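Putative diacylglycerol kinase (Bacillus anthracis, PDB 4WRR) probably phosphorylates diacylglycerol with ATP to give phosphatidic acid, as a magnesium-binding member of the bacterial lipid kinases. Local coordinates at residues K3-K8 / E121-V126; A91-G96 / A112-L117; H135-W140 / D271-S276; N201-G206 / N214-D219; D219-I224 / H254-S259. All blocks are in the same frame, centred on the assembly; numbering follows the deposited sequence.

Contact 1. Residues K3-K8 / E121-V126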
# COMPACT_ATOMS: atom_id res chain seq x y z
N LYS A 3 -3.22 25.06 5.43
CA LYS A 3 -2.23 24.43 6.34
C LYS A 3 -2.92 23.30 7.17
O LYS A 3 -3.38 23.49 8.33
CB LYS A 3 -1.55 25.51 7.19
CG LYS A 3 -0.20 25.05 7.72
CD LYS A 3 0.87 25.02 6.61
CE LYS A 3 1.81 23.83 6.74
NZ LYS A 3 1.17 22.50 6.44
N THR A 4 -2.96 22.12 6.55
CA THR A 4 -3.86 21.00 6.95
C THR A 4 -3.30 20.02 7.97
O THR A 4 -2.10 19.74 7.98
CB THR A 4 -4.29 20.17 5.70
OG1 THR A 4 -5.27 19.17 6.07
CG2 THR A 4 -3.07 19.48 5.04
N LYS A 5 -4.18 19.49 8.83
CA LYS A 5 -3.79 18.46 9.79
C LYS A 5 -3.85 17.07 9.17
O LYS A 5 -3.42 16.11 9.79
CB LYS A 5 -4.70 18.46 11.04
CG LYS A 5 -5.04 19.77 11.72
CD LYS A 5 -6.12 19.53 12.77
CE LYS A 5 -6.21 20.62 13.84
NZ LYS A 5 -6.82 21.87 13.37
N PHE A 6 -4.42 16.93 7.98
CA PHE A 6 -4.77 15.62 7.42
C PHE A 6 -4.20 15.44 5.99
O PHE A 6 -4.88 15.72 5.01
CB PHE A 6 -6.29 15.45 7.43
CG PHE A 6 -6.94 15.75 8.75
CD1 PHE A 6 -6.58 15.03 9.88
CD2 PHE A 6 -7.90 16.74 8.86
CE1 PHE A 6 -7.16 15.30 11.11
CE2 PHE A 6 -8.49 17.01 10.09
CZ PHE A 6 -8.11 16.29 11.21
N GLU A 7 -3.02 14.86 5.88
CA GLU A 7 -2.42 14.65 4.57
C GLU A 7 -3.23 13.64 3.73
O GLU A 7 -3.44 13.85 2.57
CB GLU A 7 -0.95 14.22 4.71
CG GLU A 7 -0.23 14.08 3.37
CD GLU A 7 1.17 13.42 3.40
OE1 GLU A 7 1.92 13.66 2.42
OE2 GLU A 7 1.52 12.65 4.35
N LYS A 8 -3.69 12.55 4.34
CA LYS A 8 -4.49 11.55 3.65
C LYS A 8 -5.78 11.28 4.37
O LYS A 8 -5.80 11.15 5.59
CB LYS A 8 -3.73 10.24 3.54
CG LYS A 8 -2.36 10.39 2.92
CD LYS A 8 -1.71 9.04 2.60
CE LYS A 8 -0.43 9.28 1.82
NZ LYS A 8 0.14 8.01 1.36
N GLU A 121 -11.74 21.32 10.00
CA GLU A 121 -10.68 20.64 10.73
C GLU A 121 -10.62 20.95 12.24
O GLU A 121 -9.56 20.95 12.84
CB GLU A 121 -9.31 20.90 10.07
CG GLU A 121 -9.23 20.49 8.59
CD GLU A 121 -7.81 20.43 8.03
OE1 GLU A 121 -6.84 20.67 8.79
OE2 GLU A 121 -7.66 20.11 6.83
N HIS A 122 -11.77 21.15 12.88
CA HIS A 122 -11.81 21.33 14.32
C HIS A 122 -11.89 20.01 15.02
O HIS A 122 -12.78 19.22 14.74
CB HIS A 122 -13.02 22.15 14.72
CG HIS A 122 -13.05 23.48 14.08
ND1 HIS A 122 -12.05 24.42 14.25
CD2 HIS A 122 -13.98 24.07 13.29
CE1 HIS A 122 -12.34 25.51 13.55
NE2 HIS A 122 -13.52 25.33 12.99
N VAL A 123 -10.94 19.77 15.90
CA VAL A 123 -10.74 18.46 16.47
C VAL A 123 -10.75 18.59 18.01
O VAL A 123 -10.22 19.52 18.55
CB VAL A 123 -9.38 17.91 15.96
CG1 VAL A 123 -8.82 16.83 16.85
CG2 VAL A 123 -9.52 17.40 14.53
N LYS A 124 -11.33 17.61 18.68
CA LYS A 124 -11.16 17.48 20.12
C LYS A 124 -11.04 16.04 20.56
O LYS A 124 -11.52 15.16 19.88
CB LYS A 124 -12.34 18.12 20.85
CG LYS A 124 -13.65 17.35 20.76
CD LYS A 124 -14.68 18.12 21.60
CE LYS A 124 -15.82 17.31 22.14
NZ LYS A 124 -16.44 18.04 23.28
N PRO A 125 -10.42 15.82 21.73
CA PRO A 125 -10.28 14.50 22.30
C PRO A 125 -11.59 14.02 22.80
O PRO A 125 -12.39 14.79 23.31
CB PRO A 125 -9.35 14.72 23.50
CG PRO A 125 -8.63 15.96 23.22
CD PRO A 125 -9.59 16.81 22.43
N VAL A 126 -11.81 12.73 22.68
CA VAL A 126 -13.05 12.14 23.13
C VAL A 126 -12.75 10.90 23.94
O VAL A 126 -11.94 10.09 23.51
CB VAL A 126 -13.91 11.86 21.90
CG1 VAL A 126 -15.01 10.87 22.18
CG2 VAL A 126 -14.54 13.18 21.43
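Thr4, Lys5 and Phe6 gather round the extended side chain of Glu121, and both of its carboxylate oxygens find donors in the N-terminal loop. Thr4 OG1 donates to Glu121 OE2 over 2.7 Å, while the backbone N of Lys5 reaches Glu121 OE1 over 2.9 Å in an almost straight bond (171° at the hydrogen). Both donors come from the syn side of the carboxylate, somewhat tilted out of its plane, so the group is gripped like a fork by two successive residues. Threonine suits its place because its hydroxyl works twice: besides donating to Glu121, Thr4 OG1 accepts from Phe6 N at 3.1 Å, which closes an ST turn. With OG1 trans to the backbone N (chi1 -174°), the hydroxyl can face both partners. Lys5 runs past Glu121 in the opposite direction and bends at its last torsion, chi4 74°, to put NZ 2.9 Å from the carbonyl O of Glu121. This carbonyl belongs to the residue that leaves helix 111-118 with positive phi, just before strand 123-131. Beneath the polar layer, Phe6 CD2 comes within 3.8 Å of Glu121 CD, and the edge of the ring, at CZ, meets Val123 CG2 at 3.8 Å. The ring and Val123 also rest on Thr89 of strand 89-94 and Ile294 of strand 282-294, so the loop packs where the two sheets come together. Two bonds, one on each oxygen, fix the rotation of the carboxylate, which probably stays ionised with the lysine ammonium nearby, and the third holds the main-chain carbonyl.

Contact 2. Residues A91-G96 / A112-L117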
# COMPACT_ATOMS: atom_id res chain seq x y z
N ALA A 91 -14.32 11.25 11.94
CA ALA A 91 -15.41 12.17 11.74
C ALA A 91 -16.65 11.44 11.27
O ALA A 91 -16.57 10.39 10.64
CB ALA A 91 -15.05 13.23 10.73
N ILE A 92 -17.80 12.02 11.57
CA ILE A 92 -19.07 11.41 11.27
C ILE A 92 -19.89 12.32 10.37
O ILE A 92 -20.09 13.49 10.69
CB ILE A 92 -19.92 11.15 12.54
CG1 ILE A 92 -19.19 10.24 13.49
CG2 ILE A 92 -21.25 10.50 12.18
CD1 ILE A 92 -19.77 10.24 14.89
N ILE A 93 -20.39 11.75 9.29
CA ILE A 93 -21.45 12.35 8.50
C ILE A 93 -22.68 11.51 8.79
O ILE A 93 -22.74 10.33 8.44
CB ILE A 93 -21.12 12.37 7.00
CG1 ILE A 93 -19.88 13.21 6.73
CG2 ILE A 93 -22.28 12.98 6.20
CD1 ILE A 93 -19.34 13.16 5.32
N PRO A 94 -23.69 12.11 9.40
CA PRO A 94 -24.81 11.34 9.89
C PRO A 94 -25.77 10.80 8.81
O PRO A 94 -26.52 11.54 8.22
CB PRO A 94 -25.53 12.34 10.79
CG PRO A 94 -25.24 13.68 10.18
CD PRO A 94 -23.86 13.56 9.61
N GLY A 95 -25.74 9.50 8.61
CA GLY A 95 -26.49 8.87 7.56
C GLY A 95 -27.56 7.94 8.05
O GLY A 95 -28.18 7.24 7.26
N GLY A 96 -27.84 7.93 9.35
CA GLY A 96 -29.01 7.20 9.87
C GLY A 96 -30.05 8.21 10.33
O GLY A 96 -30.01 9.39 9.97
N ALA A 112 -24.70 17.60 3.75
CA ALA A 112 -23.79 18.55 3.07
C ALA A 112 -23.10 19.48 4.07
O ALA A 112 -21.90 19.75 3.96
CB ALA A 112 -24.54 19.39 2.03
N GLU A 113 -23.85 19.93 5.06
CA GLU A 113 -23.27 20.78 6.12
C GLU A 113 -22.31 19.98 6.99
O GLU A 113 -21.28 20.49 7.35
CB GLU A 113 -24.36 21.48 6.95
CG GLU A 113 -25.17 22.51 6.16
CD GLU A 113 -24.30 23.68 5.67
OE1 GLU A 113 -23.52 24.23 6.49
OE2 GLU A 113 -24.35 24.03 4.46
N ALA A 114 -22.62 18.71 7.28
CA ALA A 114 -21.69 17.87 8.03
C ALA A 114 -20.35 17.67 7.30
O ALA A 114 -19.28 17.75 7.92
CB ALA A 114 -22.30 16.52 8.33
N ALA A 115 -20.40 17.51 5.97
CA ALA A 115 -19.20 17.38 5.15
C ALA A 115 -18.36 18.67 5.16
O ALA A 115 -17.13 18.61 5.35
CB ALA A 115 -19.57 17.01 3.73
N LYS A 116 -19.01 19.83 4.96
CA LYS A 116 -18.31 21.12 5.02
C LYS A 116 -17.59 21.32 6.37
O LYS A 116 -16.52 21.87 6.42
CB LYS A 116 -19.28 22.31 4.92
CG LYS A 116 -19.92 22.76 3.62
CD LYS A 116 -20.87 23.95 3.99
CE LYS A 116 -20.92 25.12 2.98
NZ LYS A 116 -21.83 24.85 1.82
N LEU A 117 -18.25 20.93 7.46
CA LEU A 117 -17.72 21.09 8.81
C LEU A 117 -16.37 20.40 8.89
O LEU A 117 -15.42 20.91 9.47
CB LEU A 117 -18.68 20.49 9.83
CG LEU A 117 -18.14 20.46 11.27
CD1 LEU A 117 -17.93 21.87 11.81
CD2 LEU A 117 -19.10 19.72 12.18
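Ala114 and Ala115, the two residues that pack on Ile93 and Pro94, ride on a helical turn whose shortest polar links are routine backbone bonds, such as Lys116 N to Ala112 O at 3.1 Å. No hydrogen bond crosses to the strand, and the contact is wholly apolar. Ala114 points its methyl toward the strand: CB faces both Pro94 CD, at 3.6 Å, and the branch methyl CG2 of Ile93, at 4.1 Å. That methyl stands opposite the backbone N, whereas the longer arm of Ile93, with CG1 at chi1 -62° and then extended, carries CD1 along the helix to Ala115 CB at 4.2 Å. One beta-branched residue thus touches two consecutive alanines with its two arms. The small alanines let the axes of strand segment 91-94 and helix segment 112-117 approach to 7.8 Å, running nearly antiparallel at 166°. On the face turned from the strand, Glu113 and Lys116 are exposed, their charged ends forming a long salt bridge. The strand 89-94 is an outermost one of the four-stranded parallel sheet, and helix 111-118 covers one of its faces, an alpha/beta arrangement in keeping with the nucleotide-binding half of lipid kinases. Ile29 of helix 22-36 meets both Ile93 and Ala115 and extends the same apolar layer. Since only carbon atoms carry this contact, it is held by the exclusion of water and by close fit, and the strand's polar backbone atoms are left to its sheet neighbours.

Contact 3. Residues H135-W140 / D271-S276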
# COMPACT_ATOMS: atom_id res chain seq x y z
N HIS A 135 -15.69 -1.87 23.26
CA HIS A 135 -15.75 -0.40 23.33
C HIS A 135 -17.08 0.24 22.99
O HIS A 135 -17.87 -0.30 22.20
CB HIS A 135 -14.69 0.20 22.45
CG HIS A 135 -13.31 -0.24 22.79
ND1 HIS A 135 -12.73 -1.37 22.25
CD2 HIS A 135 -12.38 0.30 23.61
CE1 HIS A 135 -11.52 -1.52 22.74
NE2 HIS A 135 -11.28 -0.51 23.55
N PHE A 136 -17.37 1.38 23.61
CA PHE A 136 -18.54 2.14 23.20
C PHE A 136 -18.35 3.63 23.41
O PHE A 136 -17.49 4.06 24.17
CB PHE A 136 -19.81 1.67 23.87
CG PHE A 136 -19.82 1.86 25.37
CD1 PHE A 136 -19.30 0.90 26.20
CD2 PHE A 136 -20.39 2.98 25.94
CE1 PHE A 136 -19.30 1.08 27.60
CE2 PHE A 136 -20.44 3.15 27.31
CZ PHE A 136 -19.90 2.19 28.14
N LEU A 137 -19.14 4.39 22.66
CA LEU A 137 -19.12 5.85 22.69
C LEU A 137 -20.36 6.45 23.33
O LEU A 137 -20.26 7.51 23.96
CB LEU A 137 -19.05 6.43 21.26
CG LEU A 137 -17.72 6.32 20.55
CD1 LEU A 137 -17.85 6.88 19.15
CD2 LEU A 137 -16.65 7.08 21.32
N ASN A 138 -21.51 5.82 23.15
CA ASN A 138 -22.77 6.37 23.66
C ASN A 138 -23.16 5.81 25.01
O ASN A 138 -23.22 6.55 25.98
CB ASN A 138 -23.90 6.15 22.66
CG ASN A 138 -23.67 6.89 21.36
OD1 ASN A 138 -23.29 8.06 21.37
ND2 ASN A 138 -23.90 6.21 20.24
N PHE A 139 -23.45 4.51 25.08
CA PHE A 139 -23.97 3.93 26.31
C PHE A 139 -23.82 2.44 26.42
O PHE A 139 -23.65 1.74 25.41
CB PHE A 139 -25.49 4.23 26.44
CG PHE A 139 -26.36 3.39 25.55
CD1 PHE A 139 -26.57 3.77 24.23
CD2 PHE A 139 -26.94 2.21 26.00
CE1 PHE A 139 -27.35 2.98 23.39
CE2 PHE A 139 -27.71 1.43 25.17
CZ PHE A 139 -27.92 1.82 23.86
N TRP A 140 -24.01 1.97 27.64
CA TRP A 140 -24.10 0.56 28.01
C TRP A 140 -25.35 0.49 28.84
O TRP A 140 -25.56 1.37 29.69
CB TRP A 140 -22.89 0.19 28.87
CG TRP A 140 -22.82 -1.21 29.48
CD1 TRP A 140 -22.02 -2.22 29.08
CD2 TRP A 140 -23.54 -1.71 30.62
NE1 TRP A 140 -22.21 -3.33 29.87
CE2 TRP A 140 -23.14 -3.04 30.82
CE3 TRP A 140 -24.50 -1.16 31.49
CZ2 TRP A 140 -23.66 -3.83 31.83
CZ3 TRP A 140 -25.02 -1.96 32.49
CH2 TRP A 140 -24.61 -3.28 32.64
N ASP A 271 -27.30 -3.99 26.06
CA ASP A 271 -27.47 -3.19 24.88
C ASP A 271 -26.42 -2.09 24.90
O ASP A 271 -26.07 -1.57 25.96
CB ASP A 271 -28.87 -2.61 24.80
CG ASP A 271 -29.94 -3.67 24.40
OD1 ASP A 271 -29.69 -4.89 24.47
OD2 ASP A 271 -31.03 -3.30 23.98
N THR A 272 -25.91 -1.78 23.72
CA THR A 272 -24.91 -0.73 23.55
C THR A 272 -25.08 -0.01 22.21
O THR A 272 -26.14 -0.10 21.58
CB THR A 272 -23.49 -1.29 23.76
OG1 THR A 272 -22.54 -0.23 23.68
CG2 THR A 272 -23.17 -2.36 22.74
N ASP A 273 -24.07 0.72 21.77
CA ASP A 273 -24.21 1.57 20.58
C ASP A 273 -24.77 0.88 19.35
O ASP A 273 -25.40 1.53 18.53
CB ASP A 273 -22.86 2.17 20.17
CG ASP A 273 -22.21 2.99 21.26
OD1 ASP A 273 -22.73 3.09 22.39
OD2 ASP A 273 -21.13 3.53 20.97
N GLY A 274 -24.49 -0.41 19.19
CA GLY A 274 -25.02 -1.21 18.10
C GLY A 274 -24.96 -2.70 18.40
O GLY A 274 -24.76 -3.08 19.56
N GLU A 275 -25.05 -3.55 17.36
CA GLU A 275 -25.12 -5.01 17.56
C GLU A 275 -23.91 -5.53 18.31
O GLU A 275 -22.78 -5.17 18.00
CB GLU A 275 -25.27 -5.76 16.22
N SER A 276 -24.15 -6.43 19.25
CA SER A 276 -23.09 -6.93 20.12
C SER A 276 -23.53 -8.21 20.85
O SER A 276 -24.70 -8.56 20.83
CB SER A 276 -22.67 -5.82 21.09
OG SER A 276 -22.43 -6.29 22.39
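The short connection between strands 134-136 and 139-142 folds round the carboxylate of Asp273, which belongs to the Asp-Gly-Glu sequence 273-275, probably the signature found in bacterial lipid kinases. Three successive backbone N-H groups point at it. Leu137 N donates to Asp273 OD2 over 2.7 Å, and Phe139 N meets Asp273 OD1 at 3.1 Å, nearly along the C-O direction of that oxygen. Between them Asn138 N is shared, lying 3.1 Å from OD1 and 3.2 Å from OD2 of Asp273. Each oxygen therefore accepts two bonds, and a short aspartate suits the place because its whole carboxylate fits inside the turn. Thr272 adds a fifth bond: its OG1, trans to the backbone N at chi1 -176°, donates to Phe139 O over 2.8 Å in the carbonyl plane. The same threonine lays its CA over one face of the Phe139 ring, 4.2 Å from the centroid, a CH-pi contact, while Phe136 CB touches OG1 at 3.3 Å. Phe75 of helix 71-81 covers Thr272 and Asp273 from the other domain's side. Buried and multiply bonded, the carboxylate holds the turn by taking up the N-H groups of Leu137, Asn138 and Phe139.

Contact 4. Residues N201-G206 / N214-D219. With MG (magnesium ion), chain E.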
# COMPACT_ATOMS: atom_id res chain seq x y z
N ASN A 201 -21.85 7.68 28.25
CA ASN A 201 -20.73 8.47 27.77
C ASN A 201 -21.14 9.53 26.73
O ASN A 201 -20.53 10.59 26.66
CB ASN A 201 -19.72 7.54 27.13
CG ASN A 201 -18.40 8.24 26.85
OD1 ASN A 201 -17.75 8.73 27.78
ND2 ASN A 201 -18.02 8.33 25.56
N GLY A 202 -22.20 9.27 25.96
CA GLY A 202 -22.72 10.24 24.98
C GLY A 202 -23.59 11.33 25.56
O GLY A 202 -24.24 11.13 26.59
N GLU A 203 -23.55 12.51 24.94
CA GLU A 203 -24.34 13.64 25.38
C GLU A 203 -25.77 13.60 24.80
O GLU A 203 -26.64 14.34 25.24
CB GLU A 203 -23.60 14.96 25.10
CG GLU A 203 -22.24 15.02 25.83
CD GLU A 203 -21.35 16.20 25.49
OE1 GLU A 203 -20.09 16.09 25.66
OE2 GLU A 203 -21.85 17.26 25.08
N TYR A 204 -26.00 12.70 23.82
CA TYR A 204 -27.33 12.48 23.23
C TYR A 204 -27.58 11.01 23.23
O TYR A 204 -26.69 10.22 22.94
CB TYR A 204 -27.40 13.01 21.82
CG TYR A 204 -27.52 14.51 21.71
CD1 TYR A 204 -26.46 15.32 21.97
CD2 TYR A 204 -28.72 15.10 21.31
CE1 TYR A 204 -26.56 16.70 21.87
CE2 TYR A 204 -28.83 16.49 21.17
CZ TYR A 204 -27.74 17.28 21.47
OH TYR A 204 -27.80 18.64 21.35
N LEU A 205 -28.79 10.63 23.58
CA LEU A 205 -29.20 9.25 23.54
C LEU A 205 -30.61 9.20 22.91
O LEU A 205 -31.52 9.90 23.34
CB LEU A 205 -29.28 8.64 24.96
CG LEU A 205 -28.01 8.47 25.77
CD1 LEU A 205 -28.33 7.91 27.15
CD2 LEU A 205 -27.03 7.56 25.08
N GLY A 206 -30.77 8.34 21.94
CA GLY A 206 -32.04 8.23 21.25
C GLY A 206 -32.47 9.44 20.45
O GLY A 206 -33.63 9.65 20.25
N ASN A 214 -26.24 15.73 32.68
CA ASN A 214 -24.91 16.31 32.68
C ASN A 214 -23.79 15.38 32.26
O ASN A 214 -22.68 15.45 32.82
CB ASN A 214 -24.62 16.91 34.07
CG ASN A 214 -25.71 17.92 34.50
OD1 ASN A 214 -26.43 17.69 35.44
ND2 ASN A 214 -25.83 19.02 33.77
N VAL A 215 -24.08 14.51 31.30
CA VAL A 215 -23.08 13.67 30.67
C VAL A 215 -22.19 14.48 29.72
O VAL A 215 -22.67 15.35 29.01
CB VAL A 215 -23.72 12.52 29.97
CG1 VAL A 215 -22.65 11.68 29.27
CG2 VAL A 215 -24.49 11.69 30.96
N LYS A 216 -20.88 14.27 29.80
CA LYS A 216 -19.94 14.86 28.87
C LYS A 216 -19.08 13.73 28.36
O LYS A 216 -18.68 12.86 29.13
CB LYS A 216 -19.06 15.90 29.56
CG LYS A 216 -19.82 17.09 30.12
CD LYS A 216 -20.34 17.99 28.99
CE LYS A 216 -21.38 19.00 29.48
NZ LYS A 216 -21.60 20.15 28.56
N CYS A 217 -18.79 13.74 27.05
CA CYS A 217 -18.00 12.67 26.44
C CYS A 217 -16.47 12.84 26.67
O CYS A 217 -15.72 12.03 26.20
CB CYS A 217 -18.28 12.59 24.92
SG CYS A 217 -17.62 14.03 24.01
N ASP A 218 -16.03 13.90 27.32
CA ASP A 218 -14.59 14.19 27.47
C ASP A 218 -14.19 14.66 28.88
O ASP A 218 -13.18 15.34 29.04
CB ASP A 218 -14.19 15.26 26.45
CG ASP A 218 -15.07 16.51 26.51
OD1 ASP A 218 -16.05 16.55 27.31
OD2 ASP A 218 -14.80 17.44 25.71
N ASP A 219 -14.99 14.36 29.89
CA ASP A 219 -14.68 14.80 31.25
C ASP A 219 -13.94 13.75 32.09
O ASP A 219 -13.73 13.97 33.26
CB ASP A 219 -15.92 15.30 31.99
CG ASP A 219 -16.90 14.19 32.29
OD1 ASP A 219 -16.73 13.05 31.77
OD2 ASP A 219 -17.90 14.48 32.98
MG MG E . -18.18 11.45 30.81
O HOH W 1 -16.50 10.66 29.56
O HOH W 2 -18.00 17.91 26.04
O HOH W 3 -19.71 12.81 32.14
O HOH W 4 -19.89 10.07 31.12
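Glu203 and Cys217 form the polar lock of this contact: Glu203 OE1, through its anti lone pair, accepts from Cys217 N over 3.0 Å in a nearly straight bond. The tight part lies beside it. Val215 turns toward residues 201-203 and presses CG1 against two carbonyl oxygens, 3.2 Å from Gly202 O and 3.5 Å from Asn201 O; the slim, branched valine fits against both. Asn201 O also meets Cys217 CA at 3.3 Å in a CA-H...O contact, and the compact cysteine fits against Phe101 and Thr104 of helix 100-104. The loop 214-219 supplies ligands to the magnesium site of the C-terminal domain, a site resembling that of bacterial diacylglycerol kinase relatives. Lys216 gives its carbonyl O and Asp219 its OD1 to the metal, with Thr221 O and three waters completing the shell. Asn201 acts from the second shell: its CG stands trans to the backbone N (chi1 -168°), letting OD1 accept from metal-bound water 1 at 2.9 Å while ND2 is held by Leu137 O and Asp127 O. Toward the surface the fit slackens. Lys216 is exposed and its NZ stays 4.5 Å from Glu203 OE2, too far for a salt bridge, while a water bridges Glu203 OE1 and Asp218 OD1, two like-charged groups. Asp218 has a stronger partner in Lys124, to which its OD2 makes a salt bridge.

Contact 5. Residues D219-I224 / H254-S259. With MG (magnesium ion), chain E.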
# COMPACT_ATOMS: atom_id res chain seq x y z
N ASP A 219 -14.99 14.36 29.89
CA ASP A 219 -14.68 14.80 31.25
C ASP A 219 -13.94 13.75 32.09
O ASP A 219 -13.73 13.97 33.26
CB ASP A 219 -15.92 15.30 31.99
CG ASP A 219 -16.90 14.19 32.29
OD1 ASP A 219 -16.73 13.05 31.77
OD2 ASP A 219 -17.90 14.48 32.98
N GLY A 220 -13.57 12.62 31.48
CA GLY A 220 -12.74 11.62 32.14
C GLY A 220 -13.46 10.73 33.14
O GLY A 220 -12.81 9.96 33.80
N THR A 221 -14.79 10.83 33.26
CA THR A 221 -15.59 9.90 34.06
C THR A 221 -16.84 9.45 33.32
O THR A 221 -17.28 10.11 32.37
CB THR A 221 -16.10 10.51 35.40
OG1 THR A 221 -16.91 11.69 35.15
CG2 THR A 221 -15.00 10.89 36.26
N LEU A 222 -17.38 8.32 33.74
CA LEU A 222 -18.61 7.80 33.20
C LEU A 222 -19.73 8.05 34.18
O LEU A 222 -19.49 8.33 35.33
CB LEU A 222 -18.47 6.31 32.99
CG LEU A 222 -17.60 5.93 31.81
CD1 LEU A 222 -17.27 4.46 31.90
CD2 LEU A 222 -18.31 6.23 30.49
N ASP A 223 -20.96 7.97 33.69
CA ASP A 223 -22.15 8.28 34.47
C ASP A 223 -22.99 7.04 34.64
O ASP A 223 -23.39 6.44 33.65
CB ASP A 223 -22.98 9.36 33.79
CG ASP A 223 -22.45 10.75 34.02
OD1 ASP A 223 -21.42 11.11 33.40
OD2 ASP A 223 -23.03 11.49 34.87
N ILE A 224 -23.19 6.61 35.89
CA ILE A 224 -24.03 5.48 36.21
C ILE A 224 -25.44 6.02 36.54
O ILE A 224 -25.55 6.95 37.31
CB ILE A 224 -23.50 4.73 37.44
CG1 ILE A 224 -22.06 4.24 37.21
CG2 ILE A 224 -24.40 3.55 37.76
CD1 ILE A 224 -21.38 3.75 38.46
N HIS A 254 -27.79 8.12 40.55
CA HIS A 254 -26.94 8.64 39.51
C HIS A 254 -25.64 9.12 40.13
O HIS A 254 -25.64 9.99 40.98
CB HIS A 254 -27.62 9.82 38.81
CG HIS A 254 -26.73 10.52 37.84
ND1 HIS A 254 -26.77 11.88 37.65
CD2 HIS A 254 -25.79 10.05 36.99
CE1 HIS A 254 -25.87 12.22 36.75
NE2 HIS A 254 -25.26 11.13 36.34
N VAL A 255 -24.53 8.56 39.66
CA VAL A 255 -23.24 8.95 40.16
C VAL A 255 -22.20 8.86 39.06
O VAL A 255 -22.35 8.08 38.11
CB VAL A 255 -22.85 8.07 41.39
CG1 VAL A 255 -22.48 6.65 40.95
CG2 VAL A 255 -21.71 8.69 42.16
N LYS A 256 -21.17 9.67 39.19
CA LYS A 256 -20.02 9.64 38.28
C LYS A 256 -18.90 8.74 38.84
O LYS A 256 -18.59 8.81 40.02
CB LYS A 256 -19.52 11.06 38.03
CG LYS A 256 -20.43 11.86 37.07
CD LYS A 256 -19.86 13.26 36.85
CE LYS A 256 -20.33 13.95 35.55
NZ LYS A 256 -21.77 13.74 35.21
N ALA A 257 -18.31 7.91 37.99
CA ALA A 257 -17.20 7.04 38.37
C ALA A 257 -16.34 6.61 37.15
O ALA A 257 -16.82 6.58 36.04
CB ALA A 257 -17.76 5.82 39.06
N LYS A 258 -15.09 6.24 37.41
CA LYS A 258 -14.14 5.82 36.36
C LYS A 258 -14.00 4.31 36.14
O LYS A 258 -13.74 3.88 35.02
CB LYS A 258 -12.76 6.37 36.68
CG LYS A 258 -12.77 7.83 37.08
CD LYS A 258 -11.39 8.48 36.99
CE LYS A 258 -11.46 9.92 37.47
NZ LYS A 258 -10.26 10.68 37.04
N SER A 259 -14.11 3.53 37.21
CA SER A 259 -13.92 2.07 37.16
C SER A 259 -15.14 1.43 37.75
O SER A 259 -15.45 1.65 38.92
CB SER A 259 -12.70 1.64 37.99
OG SER A 259 -11.63 1.17 37.18
MG MG E . -18.18 11.45 30.81
O HOH W 3 -19.71 12.81 32.14
O HOH W 4 -19.89 10.07 31.12
O HOH W 1 -16.50 10.66 29.56
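Backbone bonds first tie Leu222 to Ala257 and Ile224 to Val255, each a hydrogen-bonded antiparallel pair with two bonds. The shortest joins Ile224 N to Val255 O at 2.8 Å; the strand segments make an angle of 151°. The charged interactions centre on Asp223, in the non-hydrogen-bonded pair with Lys256. Lys256 lies alongside and bends at chi4 (40°) to set NZ 2.6 Å from Asp223 OD2, on the syn lone pair, a salt bridge. His254 NE2 takes the anti lone pair of the same oxygen at 2.7 Å, with the ring nearly coplanar with the carboxylate, while Asp246 holds its ND1. An aspartate here has two oxygens to divide: OD1 accepts from metal-bound waters 3 and 4, at 2.7 and 2.9 Å. Lys256 NZ also donates to Asn214 O. Apolar contacts occupy the other face of the pair, where Ile224 CD1 packs on Val255 CG1 at 4.0 Å and on Ala257 CB at 4.2 Å; Tyr185 covers the three. Metal binding lies at the strand's entry, where Asp219 OD1 and Thr221 O coordinate magnesium on either side of Gly220, in a left-handed conformation (positive phi) that glycine adopts easily. Such a carbonyl-and-carboxylate loop leading into the edge pair of a beta sandwich is consistent with the structural magnesium site of bacterial diacylglycerol kinases.

Overall arrangement
Contact 1 lies at the surface and contact 2 is buried, both in the N-terminal half: the first relies on polar grips round one glutamate, the second on carbon alone. Contact 3 is also buried, yet polar, with its backbone donors taken up by one aspartate. Contacts 4 and 5, partly buried, share Asp219 and the magnesium, and differ in that loops meet in one and paired strands in the other. The sheet of strand 139-142 holds elements of both contacts 3 and 5, while strands 123-131 and 134-136 join contacts 1 and 3. Lys124 of contact 1 reaches Asp218 of contact 4, and the backbone of Asn201 in contact 4 pairs with Asn138 of contact 3.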